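Protein Thf1 (PDB 5MJR) associates with the FtsH protease complex involved in photosystem II repair in cyanobacteria, and may take part in building the photosynthetic membrane. Local coordinates at residues 74-79 against 152-157; 92-97 against 106-111; 125-130 against 179-184. All coordinates share one frame; numbering follows the deposited sequence.

The three contacts lie in one all-helical chain and within one family region. Contact 1 is central, about 3 Å from the centre of the chain, and joins helix 67-80 to helix 150-162. Contact 2 pairs helix 90-100 with helix 105-113, and its centre is about 14 Å from that of contact 1. Both its segments fall in the sequence between those of contact 1. Contact 3 sets helix 123-131 against loop 179-184, about 19 Å from contact 1 between centres. Contacts 2 and 3 lie on opposite sides of the chain's centre. Contact 1 touches both, while contacts 2 and 3, with nearest atoms about 14 Å apart, do not meet.

Contact 1. Residues 74-79 against 152-157; sequences VTAFDQ and HAVGLY
V154 meets T75 and A76 where helix 150-162 passes helix 67-80. Its CG1 does the touching. V154 CG1 lies 3.6 Å from T75 CG2 and 3.8 Å from T75 CB. The two side chains run antiparallel past one another, with the valine methyl beside both threonine carbons. With V154 CG1 anti to the backbone N (chi1 176°), this methyl is the branch that reaches the neighbouring helix. The same methyl, V154 CG1, lies 4.0 Å from A76 N, and A76 CB is more distant, at 4.4 Å. T75 turns its methyl to the interface, while its OG1 bonds to L71 O one turn earlier in its own helix. The hydroxyl is thus satisfied without a bond across the contact.

One residue on, G155 has no side chain, and its CA is 6.8 Å from the CA of T75. The backbones come close here. Y196 of helix 186-198 touches both T75 and V154, adding a third helix to the junction. This is apolar helix-helix packing of one valine methyl against T75 and A76, with a close backbone approach at G155, in the core of the all-helical Thf1 fold.

Contact 2. Residues 92-97 against 106-111; sequences RIFHAL and QQLKED
F94 and K109 have the nearest CA atoms of the two helical segments, yet these are 9.9 Å apart, so side chains must span the gap. F94 covers about half of it, and L108 and K109 come from the other side. The CG of F94 is anti to the backbone N (chi1 -175°), and the ring extends toward helix 105-113. L108 meets this ring at its edge, near the ring plane, with L108 CB 4.3 Å from F94 CZ. K109 CE lies obliquely to the same ring, neither over its face nor at its edge. K109 CE is 3.9 Å from F94 CD2, and K109 CG is 4.0 Å from F94 CE2. The lysine chain is extended beyond CG, which carries its methylenes along the ring in the opposite direction to the phenylalanine side chain.

Helices 90-100 and 105-113 follow each other in the chain, joined by a short connection, and pack side by side locally in an all-helical fold. Helix 67-80 packs against both: V74 touches F94, V73 touches L108, and the rings of F77 and F94 meet edge-to-face. F94 is therefore buried among three helices, while K109 is exposed.

Away from the interface, Q106 and E110 are tied together one turn apart on helix 105-113. Q106 NE2 donates to E110 OE2 at 2.8 Å, with a nearly straight N-H...O angle of 171°. The acceptor lies close to the amide plane of Q106 and uses its anti lone pair.

Contact 3. Residues 125-130 against 179-184; sequences QILDEL and APVIPL
L130 and V181 form the middle of this contact, where helix 123-131 faces loop 179-184. All the cross-contacts are apolar. V181 CG1 sits 3.8 Å from L130 CB and 3.9 Å from L130 CD1, so one methyl rests on both the root and the tip of the leucine. The two side chains cross at about a right angle. L127 takes the other branch of the valine: V181 CG2 lies 4.2 Å from L127 CD2, again with the side chains nearly perpendicular. The valine torsion explains this division. Its CG1 is anti to the backbone N (chi1 172°) and its CG2 is anti to the carbonyl carbon, so the methyls diverge to leucines one turn apart on the helix. I182 adds a further methyl contact, with I182 CG2 3.7 Å from L130 CD1. L130 CD1 therefore touches both V181 and I182.

No hydrogen bond joins the two segments. The one polar bond nearby belongs to the helix side, where E129 OE2 bonds to S136 OG in the chain that follows.

The loop itself connects helix 171-178 to helix 186-198. Helix 171-178 also covers L127, through Q177 and L178. On another part of helix 123-131, I126 packs on F159 of helix 150-162 and on L163 just after it. Farther along the loop, L184 touches L156 of helix 150-162 and V189 of helix 186-198. Helix 123-131 and the loop thus both pack on helix 150-162, with helices 171-178 and 186-198 at the two ends of the loop.

Contact 1. Residues 74-79 against 152-157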
# COMPACT_ATOMS: atom_id res chain seq x y z
N VAL A 74 2.27 2.75 2.31
CA VAL A 74 2.56 2.98 3.73
C VAL A 74 2.54 1.67 4.50
O VAL A 74 3.41 1.39 5.32
CB VAL A 74 1.56 3.98 4.33
CG1 VAL A 74 1.57 4.01 5.84
CG2 VAL A 74 1.87 5.37 3.79
N THR A 75 1.54 0.85 4.19
CA THR A 75 1.39 -0.48 4.92
C THR A 75 2.56 -1.38 4.59
O THR A 75 3.12 -2.01 5.52
CB THR A 75 0.02 -1.12 4.49
OG1 THR A 75 -1.03 -0.26 4.93
CG2 THR A 75 -0.14 -2.47 5.16
N ALA A 76 2.87 -1.55 3.30
CA ALA A 76 3.94 -2.45 2.90
C ALA A 76 5.29 -1.98 3.56
O ALA A 76 6.07 -2.82 4.08
CB ALA A 76 4.09 -2.54 1.43
N PHE A 77 5.57 -0.68 3.43
CA PHE A 77 6.78 -0.13 4.00
C PHE A 77 6.80 -0.40 5.50
O PHE A 77 7.79 -0.90 6.04
CB PHE A 77 6.86 1.38 3.70
CG PHE A 77 8.07 2.05 4.29
CD1 PHE A 77 8.07 2.53 5.50
CD2 PHE A 77 9.24 2.15 3.50
CE1 PHE A 77 9.23 3.22 6.04
CE2 PHE A 77 10.37 2.80 4.02
CZ PHE A 77 10.36 3.28 5.26
N ASP A 78 5.73 -0.02 6.20
CA ASP A 78 5.72 -0.17 7.64
C ASP A 78 5.92 -1.64 8.07
O ASP A 78 6.61 -1.90 9.04
CB ASP A 78 4.44 0.31 8.23
CG ASP A 78 4.30 1.83 8.31
OD1 ASP A 78 5.23 2.60 7.93
OD2 ASP A 78 3.12 2.27 8.57
N GLN A 79 5.35 -2.58 7.31
CA GLN A 79 5.45 -4.01 7.65
C GLN A 79 6.83 -4.50 7.45
O GLN A 79 7.40 -5.13 8.37
CB GLN A 79 4.44 -4.83 6.83
CG GLN A 79 4.39 -6.32 7.17
CD GLN A 79 5.57 -7.18 6.81
OE1 GLN A 79 6.12 -7.11 5.73
NE2 GLN A 79 5.90 -8.11 7.80
N HIS A 152 -2.25 -2.19 -4.30
CA HIS A 152 -3.66 -1.90 -4.03
C HIS A 152 -4.32 -3.04 -3.23
O HIS A 152 -5.17 -2.76 -2.39
CB HIS A 152 -4.37 -1.84 -5.38
CG HIS A 152 -3.97 -0.67 -6.21
ND1 HIS A 152 -3.43 -0.86 -7.45
CD2 HIS A 152 -4.08 0.66 -5.98
CE1 HIS A 152 -3.23 0.38 -7.94
NE2 HIS A 152 -3.60 1.33 -7.06
N ALA A 153 -3.86 -4.28 -3.40
CA ALA A 153 -4.28 -5.40 -2.54
C ALA A 153 -3.89 -5.21 -1.08
O ALA A 153 -4.64 -5.39 -0.18
CB ALA A 153 -3.82 -6.76 -3.04
N VAL A 154 -2.62 -4.79 -0.87
CA VAL A 154 -2.11 -4.50 0.46
C VAL A 154 -2.96 -3.41 1.09
O VAL A 154 -3.33 -3.47 2.26
CB VAL A 154 -0.60 -4.25 0.46
CG1 VAL A 154 -0.13 -3.84 1.85
CG2 VAL A 154 0.16 -5.49 -0.06
N GLY A 155 -3.19 -2.35 0.34
CA GLY A 155 -4.00 -1.27 0.82
C GLY A 155 -5.43 -1.76 1.23
O GLY A 155 -5.95 -1.32 2.27
N LEU A 156 -6.05 -2.57 0.35
CA LEU A 156 -7.39 -3.10 0.70
C LEU A 156 -7.36 -3.84 2.04
O LEU A 156 -8.19 -3.63 2.88
CB LEU A 156 -7.91 -3.97 -0.41
CG LEU A 156 -9.25 -4.60 -0.18
CD1 LEU A 156 -10.38 -3.60 -0.07
CD2 LEU A 156 -9.59 -5.66 -1.17
N TYR A 157 -6.36 -4.69 2.23
CA TYR A 157 -6.25 -5.44 3.48
C TYR A 157 -6.12 -4.53 4.67
O TYR A 157 -6.79 -4.74 5.72
CB TYR A 157 -5.07 -6.40 3.36
CG TYR A 157 -4.98 -7.25 4.60
CD1 TYR A 157 -5.75 -8.36 4.82
CD2 TYR A 157 -3.99 -6.96 5.54
CE1 TYR A 157 -5.52 -9.16 5.92
CE2 TYR A 157 -3.79 -7.74 6.67
CZ TYR A 157 -4.59 -8.82 6.87
OH TYR A 157 -4.35 -9.61 7.99

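Contact 2. Residues 92-97 against 106-111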
# COMPACT_ATOMS: atom_id res chain seq x y z
N ARG A 92 12.96 9.03 8.13
CA ARG A 92 13.78 9.68 7.14
C ARG A 92 13.88 8.85 5.89
O ARG A 92 13.89 9.37 4.77
CB ARG A 92 15.27 9.85 7.68
CG ARG A 92 15.38 10.94 8.67
CD ARG A 92 16.75 10.84 9.35
NE ARG A 92 17.10 11.96 10.22
CZ ARG A 92 17.33 11.90 11.54
NH1 ARG A 92 17.22 10.75 12.25
NH2 ARG A 92 17.67 13.03 12.18
N ILE A 93 13.94 7.55 6.02
CA ILE A 93 13.95 6.67 4.87
C ILE A 93 12.61 6.78 4.05
O ILE A 93 12.64 6.82 2.83
CB ILE A 93 14.23 5.18 5.25
CG1 ILE A 93 15.70 5.08 5.76
CG2 ILE A 93 13.93 4.23 4.15
CD1 ILE A 93 16.05 3.79 6.39
N PHE A 94 11.47 6.78 4.78
CA PHE A 94 10.20 6.94 4.09
C PHE A 94 10.11 8.28 3.31
O PHE A 94 9.67 8.32 2.17
CB PHE A 94 9.06 6.81 5.05
CG PHE A 94 7.72 6.84 4.36
CD1 PHE A 94 7.31 5.71 3.69
CD2 PHE A 94 6.92 7.98 4.40
CE1 PHE A 94 6.07 5.70 2.98
CE2 PHE A 94 5.69 7.99 3.74
CZ PHE A 94 5.31 6.82 3.01
N HIS A 95 10.61 9.33 3.95
CA HIS A 95 10.62 10.64 3.33
C HIS A 95 11.41 10.55 2.02
O HIS A 95 10.99 11.02 0.96
CB HIS A 95 11.16 11.67 4.31
CG HIS A 95 11.33 13.05 3.67
ND1 HIS A 95 12.46 13.34 2.88
CD2 HIS A 95 10.63 14.20 3.82
CE1 HIS A 95 12.42 14.60 2.48
NE2 HIS A 95 11.26 15.10 2.96
N ALA A 96 12.62 10.00 2.13
CA ALA A 96 13.51 9.87 0.98
C ALA A 96 12.92 9.05 -0.15
O ALA A 96 13.04 9.38 -1.36
CB ALA A 96 14.87 9.37 1.42
N LEU A 97 12.27 7.95 0.22
CA LEU A 97 11.63 7.07 -0.74
C LEU A 97 10.55 7.88 -1.50
O LEU A 97 10.50 7.83 -2.72
CB LEU A 97 10.98 5.89 0.02
CG LEU A 97 10.30 4.87 -0.95
CD1 LEU A 97 10.79 3.45 -0.70
CD2 LEU A 97 8.91 4.84 -0.51
N GLN A 106 4.13 13.40 3.13
CA GLN A 106 3.05 13.88 3.96
C GLN A 106 1.71 13.61 3.32
O GLN A 106 0.73 13.28 4.04
CB GLN A 106 3.17 15.34 4.33
CG GLN A 106 2.24 15.83 5.38
CD GLN A 106 2.31 15.10 6.69
OE1 GLN A 106 3.32 14.52 7.07
NE2 GLN A 106 1.22 15.20 7.47
N GLN A 107 1.60 13.74 2.02
CA GLN A 107 0.34 13.38 1.32
C GLN A 107 0.10 11.89 1.47
O GLN A 107 -1.04 11.47 1.78
CB GLN A 107 0.37 13.75 -0.16
CG GLN A 107 -0.91 13.41 -0.91
CD GLN A 107 -0.95 13.78 -2.35
OE1 GLN A 107 0.07 14.20 -2.93
NE2 GLN A 107 -2.09 13.59 -2.98
N LEU A 108 1.11 11.02 1.27
CA LEU A 108 0.84 9.61 1.42
C LEU A 108 0.41 9.31 2.88
O LEU A 108 -0.48 8.42 3.08
CB LEU A 108 2.06 8.74 1.03
CG LEU A 108 2.13 8.37 -0.44
CD1 LEU A 108 2.47 9.59 -1.34
CD2 LEU A 108 3.01 7.17 -0.64
N LYS A 109 1.08 9.89 3.85
CA LYS A 109 0.74 9.64 5.26
C LYS A 109 -0.68 10.10 5.56
O LYS A 109 -1.46 9.34 6.22
CB LYS A 109 1.71 10.29 6.20
CG LYS A 109 3.08 9.65 6.24
CD LYS A 109 3.89 10.55 7.23
CE LYS A 109 5.28 10.25 7.10
NZ LYS A 109 6.20 10.97 8.05
N GLU A 110 -1.10 11.28 5.07
CA GLU A 110 -2.42 11.73 5.37
C GLU A 110 -3.45 10.86 4.65
O GLU A 110 -4.53 10.55 5.20
CB GLU A 110 -2.54 13.17 5.01
CG GLU A 110 -1.81 14.13 5.96
CD GLU A 110 -1.95 15.63 5.74
OE1 GLU A 110 -2.94 16.07 5.11
OE2 GLU A 110 -1.07 16.36 6.27
N ASP A 111 -3.18 10.47 3.42
CA ASP A 111 -4.10 9.62 2.66
C ASP A 111 -4.20 8.31 3.36
O ASP A 111 -5.34 7.72 3.48
CB ASP A 111 -3.71 9.44 1.22
CG ASP A 111 -4.22 10.55 0.32
OD1 ASP A 111 -5.16 11.29 0.70
OD2 ASP A 111 -3.69 10.71 -0.78

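Contact 3. Residues 125-130 against 179-184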
# COMPACT_ATOMS: atom_id res chain seq x y z
N GLN A 125 -22.14 -1.95 6.33
CA GLN A 125 -22.23 -0.50 6.16
C GLN A 125 -21.32 0.02 5.03
O GLN A 125 -21.73 0.95 4.31
CB GLN A 125 -21.86 0.24 7.49
CG GLN A 125 -22.92 0.17 8.52
CD GLN A 125 -22.50 0.75 9.86
OE1 GLN A 125 -21.25 0.92 10.18
NE2 GLN A 125 -23.52 1.04 10.68
N ILE A 126 -20.17 -0.60 4.87
CA ILE A 126 -19.27 -0.31 3.75
C ILE A 126 -19.95 -0.67 2.42
O ILE A 126 -19.89 0.10 1.42
CB ILE A 126 -17.96 -1.08 3.96
CG1 ILE A 126 -17.23 -0.61 5.25
CG2 ILE A 126 -17.04 -0.89 2.76
CD1 ILE A 126 -16.97 0.85 5.37
N LEU A 127 -20.56 -1.84 2.35
CA LEU A 127 -21.24 -2.29 1.14
C LEU A 127 -22.41 -1.30 0.82
O LEU A 127 -22.58 -0.96 -0.32
CB LEU A 127 -21.74 -3.70 1.31
CG LEU A 127 -20.71 -4.80 1.52
CD1 LEU A 127 -21.27 -6.18 1.87
CD2 LEU A 127 -19.82 -4.98 0.29
N ASP A 128 -23.15 -0.88 1.83
CA ASP A 128 -24.25 0.03 1.60
C ASP A 128 -23.74 1.38 0.99
O ASP A 128 -24.31 1.93 0.07
CB ASP A 128 -24.98 0.34 2.89
CG ASP A 128 -25.88 -0.79 3.35
OD1 ASP A 128 -26.14 -1.71 2.50
OD2 ASP A 128 -26.34 -0.73 4.53
N GLU A 129 -22.58 1.87 1.50
CA GLU A 129 -22.00 3.11 0.99
C GLU A 129 -21.51 2.93 -0.45
O GLU A 129 -21.78 3.77 -1.33
CB GLU A 129 -20.92 3.56 1.93
CG GLU A 129 -20.53 4.94 1.62
CD GLU A 129 -19.57 5.64 2.63
OE1 GLU A 129 -19.41 5.23 3.82
OE2 GLU A 129 -19.06 6.69 2.22
N LEU A 130 -20.86 1.81 -0.74
CA LEU A 130 -20.47 1.52 -2.13
C LEU A 130 -21.72 1.44 -3.05
O LEU A 130 -21.73 2.01 -4.16
CB LEU A 130 -19.63 0.30 -2.22
CG LEU A 130 -18.23 0.40 -1.58
CD1 LEU A 130 -17.62 -0.98 -1.38
CD2 LEU A 130 -17.31 1.25 -2.41
N ALA A 179 -16.44 -8.87 -4.34
CA ALA A 179 -16.14 -9.15 -5.76
C ALA A 179 -17.28 -8.65 -6.69
O ALA A 179 -16.94 -8.03 -7.71
CB ALA A 179 -15.86 -10.65 -5.96
N PRO A 180 -18.59 -8.83 -6.36
CA PRO A 180 -19.61 -8.28 -7.27
C PRO A 180 -19.86 -6.79 -7.15
O PRO A 180 -20.65 -6.24 -7.93
CB PRO A 180 -20.83 -9.12 -6.91
CG PRO A 180 -20.59 -9.61 -5.55
CD PRO A 180 -19.18 -9.66 -5.30
N VAL A 181 -19.25 -6.15 -6.15
CA VAL A 181 -19.53 -4.77 -5.81
C VAL A 181 -18.48 -3.80 -6.33
O VAL A 181 -18.89 -2.68 -6.70
CB VAL A 181 -19.68 -4.64 -4.23
CG1 VAL A 181 -19.79 -3.22 -3.73
CG2 VAL A 181 -20.84 -5.48 -3.75
N ILE A 182 -17.18 -4.17 -6.31
CA ILE A 182 -16.14 -3.25 -6.75
C ILE A 182 -15.42 -3.81 -7.95
O ILE A 182 -15.27 -5.03 -8.10
CB ILE A 182 -15.20 -2.92 -5.55
CG1 ILE A 182 -14.38 -4.10 -5.11
CG2 ILE A 182 -15.95 -2.25 -4.43
CD1 ILE A 182 -13.31 -3.85 -4.04
N PRO A 183 -14.81 -2.89 -8.77
CA PRO A 183 -14.10 -3.28 -9.98
C PRO A 183 -12.66 -3.69 -9.72
O PRO A 183 -11.97 -4.14 -10.66
CB PRO A 183 -14.21 -2.05 -10.89
CG PRO A 183 -14.36 -0.94 -9.93
CD PRO A 183 -15.10 -1.45 -8.78
N LEU A 184 -12.18 -3.49 -8.49
CA LEU A 184 -10.87 -3.99 -8.17
C LEU A 184 -10.86 -5.50 -8.44
O LEU A 184 -11.79 -6.20 -8.09
CB LEU A 184 -10.56 -3.64 -6.70
CG LEU A 184 -9.23 -3.72 -6.14
CD1 LEU A 184 -8.23 -2.79 -6.70
CD2 LEU A 184 -9.30 -3.62 -4.66